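Probable thiosulfate sulfurtransferase (Thermus thermophilus, PDB 2EG4) probably transfers sulfur from thiosulfate to an acceptor such as cyanide, and binds a zinc ion within a chain of two rhodanese-like domains. Local coordinates at residues 39-42 with 43-47; 140-144 with 145-149; 216-219 with 220-223. One frame throughout, in Å; residues are numbered along the deposited sequence.

Overall arrangement
Contacts 1 and 2 lie at the surface and treat opposite helix ends: contact 1 caps the N-terminus of helix 41-57 in the first rhodanese-like range, contact 2 closes the C-terminus of helix 140-143 in the second. Contact 3, the short helix 217-223, is mostly buried and carries a zinc ligand. The chemistry follows the place: a carboxylate receiving backbone N-H groups in contact 1, backbone bonds and a glycine turn in contact 2, metal coordination and sulfur-aromatic packing in contact 3. Contacts 1 and 3 touch across the two ranges, R39 N lying 4.3 Å from E220 OE2. Contacts 2 and 3 share one range, with nearest atoms about 6 Å apart.

Contact 1: 39-42 with 43-47; sequences REEA and ELKAL
E43 turns its carboxylate back over the start of its own helix, where OE1 accepts two backbone N-H groups at once. The bond from E40 N is 2.8 Å long to E43 OE1 and nearly straight, at 174°, and it uses the anti lone pair, away from OE2. R39 N reaches the same E43 OE1, also at 2.8 Å, but from above the carboxylate plane. With CG beside the backbone N (chi1 -69°) and the chain extended beyond it, the E43 side chain runs back along the first turn. E40 holds the N-cap position and E43 stands three residues on, which makes this the side-chain-to-N-cap half of a capping box. The other oxygen, E43 OE2, forms a salt bridge with R37. Behind the cap the helix begins with L44 N bonded to E40 O at 3.3 Å, followed by K45 N to E41 O at 2.9 Å.

Between the two segments the side-chain packing is light. E41 and K45 lie side by side, OE2 of E41 meeting CG of K45 at 3.8 Å, while the lysine ammonium pairs with E48. L44 crosses E41 at about a right angle and is buried against L38, R119 and L122. Replacing E43 with an alanine would probably leave the N-H groups of R39 and E40 without this acceptor and deprive R37 of its carboxylate mate. A carboxylate at a helix N-terminus probably interacts favourably with the helix dipole, and here the two N-H donors and R37 together would be expected to stabilise its negative charge.

Contact 2: 140-144 with 145-149; sequences PEEFQ and GKVHP
K146 and G145 turn their backbone N-H groups back onto the last turn of helix 140-143. K146 N bonds to E141 O at 2.9 Å, approaching almost in line with the carbonyl, whereas G145 N meets E142 O at 3.0 Å from well above the carbonyl plane, 68° out of it. The tight part continues at V147, whose CG2 methyl rests 3.6 Å from CG of E142 as the two side chains slant across each other. The carboxylate of E142 continues past the valine to S139 and R196, so its methylene, not its charge, does the packing. Water 1 sits between the carbonyls of E142 and V147, its oxygen 2.7 Å from E142 O.

The looser side faces solvent and rests on a single side-chain hydrogen bond. Q144 and K146 run alongside each other, pointing the same way, and K146 NZ donates to Q144 OE1 at 2.6 Å from above the amide plane. A bend at the last lysine torsion (chi4 56°) brings the ammonium to that oxygen; K146 itself is exposed, and nothing else within 140-149 grips its ammonium.

At the turn stands G145 with a positive phi of 79°, a backbone shape that glycine adopts readily. Two N-H groups returning to the final turn about such a residue define a Schellman motif, here ending helix 140-143 and sending the chain on toward the zinc ligands C151 and C152.

Contact 3: 216-219 with 220-223; sequences GSMH and EWLQ. With ZN (zinc ion), chain C.
H219 binds the zinc ion through ND1 at 2.1 Å, and Q223, one helical turn later, comes near its ring. The H192 ring, also on the metal, stands nearly perpendicular to that of H219. CG of H219 is anti to the backbone N (chi1 -172°), which carries the imidazole off the helix toward the metal.

In the next shell, Q223 CG approaches the H219 ring obliquely, 4.0 Å from NE2. Water 2 covers one face, 3.6 Å above the plane, while bridging H219 O, to which it donates, and Q223 NE2. The backbone bond from Q223 N to H219 O, 3.0 Å long, fixes the turn that aligns them.

Farther out, M218 and W221 form a Met-aromatic contact, with SD 5.1 Å from the centroid of the W221 five-membered ring and CE 3.8 Å from CD1. On another side of the helix the E220 carboxylate bonds to Y214 OH through OE1 and to L38 N through OE2, and backbone bonds join M218 to C191 and H219 to H192. The helix thus presents ND1, whose lone pair completes a two-sulfur, two-nitrogen set with C151, C152 and H192; the zinc probably polarises the ring.

Contact 1: 39-42 with 43-47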
ATOM      1  N   ARG A  39      -6.395   9.665  13.066  1.00 20.64           N
ATOM      2  CA  ARG A  39      -7.008   9.424  14.373  1.00 19.54           C
ATOM      3  C   ARG A  39      -8.442   9.959  14.392  1.00 21.11           C
ATOM      4  O   ARG A  39      -9.375   9.254  14.813  1.00 23.35           O
ATOM      5  CB  ARG A  39      -6.205  10.080  15.498  1.00 20.56           C
ATOM      6  CG  ARG A  39      -6.737   9.746  16.918  1.00 26.29           C
ATOM      7  CD  ARG A  39      -5.942  10.431  18.045  1.00 32.05           C
ATOM      8  NE  ARG A  39      -6.423  10.023  19.368  1.00 33.84           N
ATOM      9  CZ  ARG A  39      -6.043  10.579  20.516  1.00 38.97           C
ATOM     10  NH1 ARG A  39      -5.172  11.584  20.520  1.00 37.78           N
ATOM     11  NH2 ARG A  39      -6.525  10.118  21.667  1.00 39.47           N
ATOM     12  N   GLU A  40      -8.619  11.193  13.925  1.00 17.67           N
ATOM     13  CA  GLU A  40      -9.937  11.827  13.903  1.00 19.00           C
ATOM     14  C   GLU A  40     -10.684  11.611  12.581  1.00 17.81           C
ATOM     15  O   GLU A  40     -10.079  11.462  11.518  1.00 16.01           O
ATOM     16  CB  GLU A  40      -9.813  13.336  14.124  1.00 17.79           C
ATOM     17  CG  GLU A  40      -8.951  13.773  15.300  1.00 22.23           C
ATOM     18  CD  GLU A  40      -9.371  13.120  16.610  1.00 21.81           C
ATOM     19  OE1 GLU A  40     -10.576  12.858  16.778  1.00 23.02           O
ATOM     20  OE2 GLU A  40      -8.495  12.892  17.465  1.00 26.80           O
ATOM     21  N   GLU A  41     -12.015  11.637  12.638  1.00 16.74           N
ATOM     22  CA  GLU A  41     -12.797  11.483  11.418  1.00 19.08           C
ATOM     23  C   GLU A  41     -12.367  12.537  10.377  1.00 17.25           C
ATOM     24  O   GLU A  41     -12.296  12.244   9.183  1.00 17.81           O
ATOM     25  CB  GLU A  41     -14.296  11.623  11.745  1.00 21.63           C
ATOM     26  CG  GLU A  41     -15.271  11.610  10.558  1.00 25.88           C
ATOM     27  CD  GLU A  41     -15.291  10.305   9.775  1.00 32.92           C
ATOM     28  OE1 GLU A  41     -14.873   9.265  10.322  1.00 32.67           O
ATOM     29  OE2 GLU A  41     -15.737  10.328   8.609  1.00 31.86           O
ATOM     30  N   ALA A  42     -12.076  13.761  10.827  1.00 15.32           N
ATOM     31  CA  ALA A  42     -11.664  14.820   9.886  1.00 13.17           C
ATOM     32  C   ALA A  42     -10.408  14.418   9.113  1.00 15.77           C
ATOM     33  O   ALA A  42     -10.220  14.820   7.955  1.00 17.38           O
ATOM     34  CB  ALA A  42     -11.409  16.135  10.637  1.00 16.24           C
ATOM     35  N   GLU A  43      -9.531  13.649   9.759  1.00 14.50           N
ATOM     36  CA  GLU A  43      -8.300  13.203   9.090  1.00 15.38           C
ATOM     37  C   GLU A  43      -8.593  12.166   8.025  1.00 17.84           C
ATOM     38  O   GLU A  43      -7.985  12.182   6.952  1.00 17.22           O
ATOM     39  CB  GLU A  43      -7.308  12.669  10.131  1.00 15.43           C
ATOM     40  CG  GLU A  43      -6.781  13.792  11.014  1.00 16.91           C
ATOM     41  CD  GLU A  43      -5.867  13.317  12.117  1.00 18.65           C
ATOM     42  OE1 GLU A  43      -6.295  12.451  12.909  1.00 18.38           O
ATOM     43  OE2 GLU A  43      -4.731  13.841  12.200  1.00 17.21           O
ATOM     44  N   LEU A  44      -9.530  11.262   8.298  1.00 14.60           N
ATOM     45  CA  LEU A  44      -9.903  10.266   7.299  1.00 16.58           C
ATOM     46  C   LEU A  44     -10.589  10.980   6.137  1.00 17.85           C
ATOM     47  O   LEU A  44     -10.353  10.664   4.966  1.00 17.80           O
ATOM     48  CB  LEU A  44     -10.846   9.218   7.905  1.00 17.76           C
ATOM     49  CG  LEU A  44     -10.203   8.269   8.925  1.00 20.39           C
ATOM     50  CD1 LEU A  44     -11.283   7.567   9.740  1.00 25.94           C
ATOM     51  CD2 LEU A  44      -9.353   7.229   8.206  1.00 25.67           C
ATOM     52  N   LYS A  45     -11.434  11.957   6.454  1.00 15.21           N
ATOM     53  CA  LYS A  45     -12.118  12.697   5.404  1.00 18.69           C
ATOM     54  C   LYS A  45     -11.139  13.508   4.572  1.00 17.33           C
ATOM     55  O   LYS A  45     -11.345  13.700   3.366  1.00 20.06           O
ATOM     56  CB  LYS A  45     -13.179  13.625   5.995  1.00 21.06           C
ATOM     57  CG  LYS A  45     -14.528  12.961   6.099  1.00 28.77           C
ATOM     58  CD  LYS A  45     -15.139  12.685   4.721  1.00 28.98           C
ATOM     59  CE  LYS A  45     -16.323  11.740   4.837  1.00 33.96           C
ATOM     60  NZ  LYS A  45     -17.082  11.585   3.558  1.00 32.47           N
ATOM     61  N   ALA A  46     -10.082  13.984   5.216  1.00 15.65           N
ATOM     62  CA  ALA A  46      -9.039  14.752   4.518  1.00 16.89           C
ATOM     63  C   ALA A  46      -8.352  13.817   3.499  1.00 20.55           C
ATOM     64  O   ALA A  46      -8.087  14.201   2.359  1.00 20.05           O
ATOM     65  CB  ALA A  46      -8.022  15.278   5.527  1.00 19.02           C
ATOM     66  N   LEU A  47      -8.093  12.581   3.911  1.00 17.61           N
ATOM     67  CA  LEU A  47      -7.456  11.624   2.999  1.00 18.20           C
ATOM     68  C   LEU A  47      -8.365  11.337   1.818  1.00 21.02           C
ATOM     69  O   LEU A  47      -7.926  11.318   0.671  1.00 20.72           O
ATOM     70  CB  LEU A  47      -7.136  10.333   3.742  1.00 18.20           C
ATOM     71  CG  LEU A  47      -6.619   9.174   2.879  1.00 19.14           C
ATOM     72  CD1 LEU A  47      -5.365   9.599   2.076  1.00 19.46           C
ATOM     73  CD2 LEU A  47      -6.264   8.049   3.816  1.00 17.31           C
TER

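Contact 2: 140-144 with 145-149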
ATOM      1  N   PRO A 140      13.601  -8.566  11.343  1.00 26.25           N
ATOM      2  CA  PRO A 140      13.696  -8.981  12.745  1.00 26.21           C
ATOM      3  C   PRO A 140      14.376  -7.908  13.588  1.00 26.97           C
ATOM      4  O   PRO A 140      14.002  -7.688  14.747  1.00 25.76           O
ATOM      5  CB  PRO A 140      14.540 -10.253  12.671  1.00 24.34           C
ATOM      6  CG  PRO A 140      14.090 -10.853  11.378  1.00 26.75           C
ATOM      7  CD  PRO A 140      14.053  -9.645  10.449  1.00 28.09           C
ATOM      8  N   GLU A 141      15.378  -7.244  13.011  1.00 25.82           N
ATOM      9  CA  GLU A 141      16.107  -6.188  13.727  1.00 26.62           C
ATOM     10  C   GLU A 141      15.212  -4.991  14.056  1.00 25.74           C
ATOM     11  O   GLU A 141      15.373  -4.344  15.096  1.00 24.48           O
ATOM     12  CB  GLU A 141      17.299  -5.682  12.898  1.00 32.21           C
ATOM     13  CG  GLU A 141      18.455  -6.656  12.728  1.00 39.24           C
ATOM     14  CD  GLU A 141      18.071  -7.913  11.964  1.00 46.35           C
ATOM     15  OE1 GLU A 141      17.246  -7.820  11.023  1.00 43.27           O
ATOM     16  OE2 GLU A 141      18.611  -8.997  12.299  1.00 49.80           O
ATOM     17  N   GLU A 142      14.298  -4.673  13.143  1.00 24.71           N
ATOM     18  CA  GLU A 142      13.379  -3.561  13.361  1.00 24.12           C
ATOM     19  C   GLU A 142      12.367  -4.010  14.409  1.00 20.99           C
ATOM     20  O   GLU A 142      12.017  -3.261  15.325  1.00 23.66           O
ATOM     21  CB  GLU A 142      12.658  -3.199  12.047  1.00 27.34           C
ATOM     22  CG  GLU A 142      13.548  -2.485  11.009  1.00 28.62           C
ATOM     23  CD  GLU A 142      12.939  -2.508   9.616  1.00 28.90           C
ATOM     24  OE1 GLU A 142      13.058  -3.543   8.912  1.00 28.71           O
ATOM     25  OE2 GLU A 142      12.321  -1.493   9.230  1.00 30.49           O
ATOM     26  N   PHE A 143      11.905  -5.242  14.259  1.00 23.20           N
ATOM     27  CA  PHE A 143      10.936  -5.832  15.179  1.00 25.40           C
ATOM     28  C   PHE A 143      11.451  -5.844  16.618  1.00 26.29           C
ATOM     29  O   PHE A 143      10.697  -5.625  17.572  1.00 26.41           O
ATOM     30  CB  PHE A 143      10.633  -7.260  14.732  1.00 24.64           C
ATOM     31  CG  PHE A 143       9.595  -7.955  15.560  1.00 24.35           C
ATOM     32  CD1 PHE A 143       8.249  -7.616  15.446  1.00 23.58           C
ATOM     33  CD2 PHE A 143       9.962  -8.973  16.437  1.00 24.56           C
ATOM     34  CE1 PHE A 143       7.289  -8.281  16.183  1.00 20.16           C
ATOM     35  CE2 PHE A 143       8.999  -9.648  17.185  1.00 26.19           C
ATOM     36  CZ  PHE A 143       7.665  -9.306  17.058  1.00 25.48           C
ATOM     37  N   GLN A 144      12.740  -6.124  16.772  1.00 28.51           N
ATOM     38  CA  GLN A 144      13.359  -6.178  18.088  1.00 27.67           C
ATOM     39  C   GLN A 144      13.727  -4.802  18.625  1.00 29.96           C
ATOM     40  O   GLN A 144      14.146  -4.667  19.782  1.00 30.60           O
ATOM     41  CB  GLN A 144      14.610  -7.051  18.030  1.00 31.34           C
ATOM     42  CG  GLN A 144      14.350  -8.492  17.671  1.00 35.56           C
ATOM     43  CD  GLN A 144      15.636  -9.284  17.614  1.00 39.62           C
ATOM     44  OE1 GLN A 144      16.416  -9.274  18.565  1.00 45.47           O
ATOM     45  NE2 GLN A 144      15.871  -9.968  16.503  1.00 41.61           N
ATOM     46  N   GLY A 145      13.559  -3.781  17.786  1.00 31.30           N
ATOM     47  CA  GLY A 145      13.871  -2.426  18.187  1.00 32.27           C
ATOM     48  C   GLY A 145      15.350  -2.091  18.151  1.00 33.28           C
ATOM     49  O   GLY A 145      15.766  -1.075  18.712  1.00 32.39           O
ATOM     50  N   LYS A 146      16.147  -2.926  17.490  1.00 33.17           N
ATOM     51  CA  LYS A 146      17.580  -2.679  17.408  1.00 36.86           C
ATOM     52  C   LYS A 146      17.897  -1.503  16.490  1.00 37.00           C
ATOM     53  O   LYS A 146      18.916  -0.820  16.657  1.00 37.93           O
ATOM     54  CB  LYS A 146      18.309  -3.933  16.925  1.00 37.53           C
ATOM     55  CG  LYS A 146      18.424  -5.006  18.000  1.00 43.15           C
ATOM     56  CD  LYS A 146      19.172  -6.222  17.488  1.00 47.38           C
ATOM     57  CE  LYS A 146      19.493  -7.184  18.621  1.00 49.23           C
ATOM     58  NZ  LYS A 146      18.272  -7.593  19.371  1.00 50.29           N
ATOM     59  N   VAL A 147      17.015  -1.265  15.525  1.00 36.48           N
ATOM     60  CA  VAL A 147      17.200  -0.165  14.591  1.00 35.52           C
ATOM     61  C   VAL A 147      15.866   0.524  14.337  1.00 35.20           C
ATOM     62  O   VAL A 147      14.795  -0.032  14.614  1.00 31.92           O
ATOM     63  CB  VAL A 147      17.752  -0.655  13.227  1.00 36.19           C
ATOM     64  CG1 VAL A 147      19.049  -1.430  13.427  1.00 37.48           C
ATOM     65  CG2 VAL A 147      16.713  -1.511  12.518  1.00 37.47           C
ATOM     66  N   HIS A 148      15.929   1.737  13.804  1.00 32.71           N
ATOM     67  CA  HIS A 148      14.715   2.479  13.495  1.00 32.73           C
ATOM     68  C   HIS A 148      15.088   3.626  12.577  1.00 33.33           C
ATOM     69  O   HIS A 148      16.225   4.104  12.604  1.00 31.83           O
ATOM     70  CB  HIS A 148      14.079   3.040  14.767  1.00 33.91           C
ATOM     71  CG  HIS A 148      14.965   3.989  15.512  1.00 36.38           C
ATOM     72  ND1 HIS A 148      16.004   3.561  16.312  1.00 33.28           N
ATOM     73  CD2 HIS A 148      14.986   5.342  15.555  1.00 33.72           C
ATOM     74  CE1 HIS A 148      16.627   4.612  16.816  1.00 36.37           C
ATOM     75  NE2 HIS A 148      16.029   5.704  16.374  1.00 35.81           N
ATOM     76  N   PRO A 149      14.145   4.073  11.736  1.00 31.83           N
ATOM     77  CA  PRO A 149      14.466   5.185  10.837  1.00 31.53           C
ATOM     78  C   PRO A 149      14.677   6.464  11.656  1.00 32.41           C
ATOM     79  O   PRO A 149      14.089   6.633  12.725  1.00 29.44           O
ATOM     80  CB  PRO A 149      13.254   5.237   9.908  1.00 33.38           C
ATOM     81  CG  PRO A 149      12.140   4.709  10.763  1.00 33.73           C
ATOM     82  CD  PRO A 149      12.793   3.548  11.478  1.00 34.68           C
TER
HETATM   83  O   HOH W   1      12.258  -0.525  15.362  1.00 25.39           O

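Contact 3: 216-219 with 220-223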
ATOM      1  N   GLY A 216      -0.939   4.139   9.050  1.00 19.17           N
ATOM      2  CA  GLY A 216      -0.127   5.011   9.896  1.00 16.12           C
ATOM      3  C   GLY A 216       1.147   4.319  10.319  1.00 18.88           C
ATOM      4  O   GLY A 216       2.256   4.916  10.404  1.00 19.73           O
ATOM      5  N   SER A 217       0.997   3.028  10.589  1.00 18.19           N
ATOM      6  CA  SER A 217       2.100   2.163  10.985  1.00 17.27           C
ATOM      7  C   SER A 217       2.921   2.680  12.160  1.00 17.43           C
ATOM      8  O   SER A 217       2.450   3.509  12.942  1.00 21.28           O
ATOM      9  CB  SER A 217       3.024   1.880   9.796  1.00 17.61           C
ATOM     10  OG  SER A 217       2.545   0.780   9.037  1.00 18.41           O
ATOM     11  N   MET A 218       4.142   2.166  12.295  1.00 18.36           N
ATOM     12  CA  MET A 218       5.022   2.533  13.415  1.00 16.65           C
ATOM     13  C   MET A 218       5.352   4.032  13.536  1.00 23.07           C
ATOM     14  O   MET A 218       5.507   4.554  14.646  1.00 20.86           O
ATOM     15  CB  MET A 218       6.315   1.704  13.341  1.00 23.00           C
ATOM     16  CG  MET A 218       6.880   1.286  14.693  1.00 28.65           C
ATOM     17  SD  MET A 218       5.737   0.251  15.702  1.00 24.72           S
ATOM     18  CE  MET A 218       6.291   0.763  17.306  1.00 22.03           C
ATOM     19  N   HIS A 219       5.459   4.736  12.416  1.00 21.91           N
ATOM     20  CA  HIS A 219       5.735   6.166  12.512  1.00 21.28           C
ATOM     21  C   HIS A 219       4.603   6.847  13.287  1.00 21.66           C
ATOM     22  O   HIS A 219       4.851   7.565  14.262  1.00 21.38           O
ATOM     23  CB  HIS A 219       5.880   6.799  11.117  1.00 25.66           C
ATOM     24  CG  HIS A 219       6.340   8.223  11.154  1.00 24.04           C
ATOM     25  ND1 HIS A 219       7.673   8.575  11.174  1.00 28.93           N
ATOM     26  CD2 HIS A 219       5.644   9.384  11.220  1.00 26.90           C
ATOM     27  CE1 HIS A 219       7.779   9.890  11.250  1.00 23.84           C
ATOM     28  NE2 HIS A 219       6.564  10.404  11.281  1.00 25.41           N
ATOM     29  N   GLU A 220       3.356   6.609  12.887  1.00 20.90           N
ATOM     30  CA  GLU A 220       2.250   7.238  13.591  1.00 20.82           C
ATOM     31  C   GLU A 220       2.174   6.754  15.029  1.00 22.34           C
ATOM     32  O   GLU A 220       1.995   7.545  15.944  1.00 22.28           O
ATOM     33  CB  GLU A 220       0.924   6.937  12.915  1.00 20.38           C
ATOM     34  CG  GLU A 220      -0.230   7.539  13.684  1.00 22.69           C
ATOM     35  CD  GLU A 220      -1.561   7.110  13.156  1.00 24.40           C
ATOM     36  OE1 GLU A 220      -1.733   5.898  12.878  1.00 23.52           O
ATOM     37  OE2 GLU A 220      -2.453   7.981  13.037  1.00 22.72           O
ATOM     38  N   TRP A 221       2.334   5.448  15.220  1.00 19.17           N
ATOM     39  CA  TRP A 221       2.243   4.854  16.551  1.00 21.42           C
ATOM     40  C   TRP A 221       3.174   5.551  17.533  1.00 22.81           C
ATOM     41  O   TRP A 221       2.785   5.861  18.660  1.00 21.79           O
ATOM     42  CB  TRP A 221       2.550   3.345  16.473  1.00 20.39           C
ATOM     43  CG  TRP A 221       2.285   2.579  17.766  1.00 20.74           C
ATOM     44  CD1 TRP A 221       3.155   2.375  18.805  1.00 19.76           C
ATOM     45  CD2 TRP A 221       1.063   1.915  18.132  1.00 22.41           C
ATOM     46  NE1 TRP A 221       2.545   1.622  19.799  1.00 21.15           N
ATOM     47  CE2 TRP A 221       1.264   1.330  19.411  1.00 20.65           C
ATOM     48  CE3 TRP A 221      -0.177   1.757  17.506  1.00 18.53           C
ATOM     49  CZ2 TRP A 221       0.260   0.599  20.071  1.00 20.59           C
ATOM     50  CZ3 TRP A 221      -1.175   1.029  18.155  1.00 19.72           C
ATOM     51  CH2 TRP A 221      -0.948   0.456  19.426  1.00 21.62           C
ATOM     52  N   LEU A 222       4.399   5.821  17.102  1.00 22.01           N
ATOM     53  CA  LEU A 222       5.359   6.499  17.971  1.00 21.97           C
ATOM     54  C   LEU A 222       5.038   7.988  18.136  1.00 24.74           C
ATOM     55  O   LEU A 222       5.176   8.530  19.225  1.00 25.54           O
ATOM     56  CB  LEU A 222       6.780   6.331  17.427  1.00 18.50           C
ATOM     57  CG  LEU A 222       7.348   4.906  17.545  1.00 23.98           C
ATOM     58  CD1 LEU A 222       8.704   4.820  16.855  1.00 25.97           C
ATOM     59  CD2 LEU A 222       7.473   4.523  19.035  1.00 21.98           C
ATOM     60  N   GLN A 223       4.601   8.649  17.069  1.00 26.54           N
ATOM     61  CA  GLN A 223       4.266  10.070  17.198  1.00 25.35           C
ATOM     62  C   GLN A 223       3.157  10.260  18.233  1.00 25.82           C
ATOM     63  O   GLN A 223       3.140  11.240  18.977  1.00 26.20           O
ATOM     64  CB  GLN A 223       3.835  10.641  15.845  1.00 30.73           C
ATOM     65  CG  GLN A 223       5.002  10.855  14.885  1.00 32.06           C
ATOM     66  CD  GLN A 223       6.113  11.707  15.507  1.00 38.23           C
ATOM     67  OE1 GLN A 223       5.849  12.777  16.068  1.00 40.91           O
ATOM     68  NE2 GLN A 223       7.356  11.240  15.402  1.00 39.16           N
TER
HETATM   69 ZN    ZN C 301       9.439   7.376  11.214  1.00 24.10          ZN
HETATM   70  O   HOH W   2       7.410   8.583  14.738  1.00 26.31           O